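Local coordinates for PilZ domain-containing protein (Legionella pneumophila subsp. pneumophila, PDB 4Q63) that is of unknown function, but belongs to the PilZ-like family and may therefore bind cyclic-di-GMP, at residues I32-A37 / K87-L92. Residues are numbered along the deposited sequence; the frame is centred on the assembly and turned at random.
Sequences ISSNGA and KLFLVL
S34 comes close to F89 of helix 82-100, their CA atoms 4.8 Å apart, where a type I beta turn from S33 to G36 joins antiparallel strands 25-33 and 36-40. The turn's own bond, G36 N to S33 O, is weak; the hairpin pair is held by S33 N donating to G36 O (2.7 Å). S33 OG accepts from N35 N in an ST turn. S34 CB lies 3.8 Å from F89 CB. Its OG stands at the edge of the F89 ring, near the ring plane. F89 also meets the ring of Y9, with the planes about 30° apart. L88 and L92, one helical turn apart, reach in from the same helix face. L88 CG is anti to the backbone N (chi1 -178°) and L88 CD2 prolongs the chain, ending 3.5 Å from S33 O. L92 turns CG anti to its carbonyl carbon instead and splits its methyls. L92 CD1 sits over the face of the S33-S34 peptide, 3.5 Å from S34 N, while L92 CD2 meets I32 CG2 at 4.0 Å. The contact packs the C-terminal helix on a hairpin turn of the PilZ-like beta-barrel. The grip is van der Waals contact without hydrogen bonds between the segments: two leucine methyls lie on one side of the S33-S34 peptide. The burial has a polar cost, since S34 O is enclosed without a partner in the model.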
loop_
_atom_site.group_PDB
_atom_site.type_symbol
_atom_site.label_atom_id
_atom_site.label_comp_id
_atom_site.label_asym_id
_atom_site.label_seq_id
_atom_site.Cartn_x
_atom_site.Cartn_y
_atom_site.Cartn_z
ATOM N N ILE A 32 4.770 -3.349 -1.564
ATOM C CA ILE A 32 4.066 -2.224 -2.172
ATOM C C ILE A 32 4.745 -1.760 -3.452
ATOM O O ILE A 32 5.968 -1.810 -3.579
ATOM C CB ILE A 32 3.905 -1.061 -1.168
ATOM C CG1 ILE A 32 2.903 -0.019 -1.686
ATOM C CG2 ILE A 32 5.262 -0.434 -0.835
ATOM C CD1 ILE A 32 2.446 0.935 -0.612
ATOM N N SER A 33 3.934 -1.372 -4.427
ATOM C CA SER A 33 4.437 -0.709 -5.620
ATOM C C SER A 33 3.540 0.503 -5.851
ATOM O O SER A 33 2.574 0.703 -5.118
ATOM C CB SER A 33 4.395 -1.641 -6.825
ATOM O OG SER A 33 3.072 -1.788 -7.305
ATOM N N SER A 34 3.851 1.309 -6.858
ATOM C CA SER A 34 3.036 2.486 -7.138
ATOM C C SER A 34 1.624 2.084 -7.603
ATOM O O SER A 34 0.693 2.872 -7.513
ATOM C CB SER A 34 3.713 3.388 -8.180
ATOM O OG SER A 34 3.903 2.690 -9.397
ATOM N N ASN A 35 1.460 0.848 -8.060
ATOM C CA ASN A 35 0.181 0.401 -8.622
ATOM C C ASN A 35 -0.611 -0.540 -7.705
ATOM O O ASN A 35 -1.715 -0.989 -8.053
ATOM C CB ASN A 35 0.397 -0.309 -9.966
ATOM C CG ASN A 35 0.823 0.632 -11.076
ATOM O OD1 ASN A 35 0.539 1.825 -11.045
ATOM N ND2 ASN A 35 1.506 0.084 -12.079
ATOM N N GLY A 36 -0.053 -0.859 -6.549
ATOM C CA GLY A 36 -0.716 -1.813 -5.678
ATOM C C GLY A 36 0.126 -2.287 -4.512
ATOM O O GLY A 36 1.246 -1.820 -4.317
ATOM N N ALA A 37 -0.427 -3.226 -3.751
ATOM C CA ALA A 37 0.173 -3.698 -2.513
ATOM C C ALA A 37 -0.292 -5.119 -2.196
ATOM O O ALA A 37 -1.346 -5.554 -2.660
ATOM C CB ALA A 37 -0.224 -2.778 -1.364
ATOM N N LYS A 87 1.719 10.164 -7.522
ATOM C CA LYS A 87 2.245 10.692 -6.267
ATOM C C LYS A 87 3.000 9.619 -5.476
ATOM O O LYS A 87 4.100 9.855 -4.964
ATOM C CB LYS A 87 1.127 11.276 -5.399
ATOM C CG LYS A 87 0.739 12.709 -5.710
ATOM C CD LYS A 87 -0.127 13.284 -4.587
ATOM C CE LYS A 87 0.558 13.118 -3.230
ATOM N NZ LYS A 87 -0.387 12.686 -2.157
ATOM N N LEU A 88 2.385 8.450 -5.358
ATOM C CA LEU A 88 2.977 7.331 -4.641
ATOM C C LEU A 88 4.323 6.906 -5.227
ATOM O O LEU A 88 5.271 6.607 -4.496
ATOM C CB LEU A 88 2.023 6.133 -4.659
ATOM C CG LEU A 88 2.555 4.928 -3.892
ATOM C CD1 LEU A 88 2.888 5.363 -2.452
ATOM C CD2 LEU A 88 1.547 3.790 -3.907
ATOM N N PHE A 89 4.384 6.857 -6.550
ATOM C CA PHE A 89 5.605 6.502 -7.248
ATOM C C PHE A 89 6.795 7.332 -6.782
ATOM O O PHE A 89 7.866 6.794 -6.513
ATOM C CB PHE A 89 5.420 6.690 -8.752
ATOM C CG PHE A 89 6.691 6.527 -9.539
ATOM C CD1 PHE A 89 7.171 5.268 -9.848
ATOM C CD2 PHE A 89 7.412 7.634 -9.955
ATOM C CE1 PHE A 89 8.343 5.115 -10.572
ATOM C CE2 PHE A 89 8.585 7.488 -10.679
ATOM C CZ PHE A 89 9.049 6.226 -10.987
ATOM N N LEU A 90 6.603 8.642 -6.689
ATOM C CA LEU A 90 7.682 9.539 -6.293
ATOM C C LEU A 90 8.131 9.325 -4.849
ATOM O O LEU A 90 9.308 9.477 -4.532
ATOM C CB LEU A 90 7.266 10.989 -6.511
ATOM C CG LEU A 90 7.075 11.358 -7.982
ATOM C CD1 LEU A 90 6.737 12.829 -8.136
ATOM C CD2 LEU A 90 8.328 11.014 -8.781
ATOM N N VAL A 91 7.192 8.968 -3.976
ATOM C CA VAL A 91 7.510 8.713 -2.573
ATOM C C VAL A 91 8.297 7.402 -2.463
ATOM O O VAL A 91 9.284 7.306 -1.734
ATOM C CB VAL A 91 6.227 8.636 -1.714
ATOM C CG1 VAL A 91 6.566 8.274 -0.265
ATOM C CG2 VAL A 91 5.480 9.955 -1.769
ATOM N N LEU A 92 7.853 6.400 -3.199
ATOM C CA LEU A 92 8.540 5.113 -3.238
ATOM C C LEU A 92 9.932 5.218 -3.839
ATOM O O LEU A 92 10.853 4.545 -3.389
ATOM C CB LEU A 92 7.714 4.094 -4.019
ATOM C CG LEU A 92 6.412 3.713 -3.318
ATOM C CD1 LEU A 92 5.632 2.747 -4.192
ATOM C CD2 LEU A 92 6.670 3.131 -1.918
#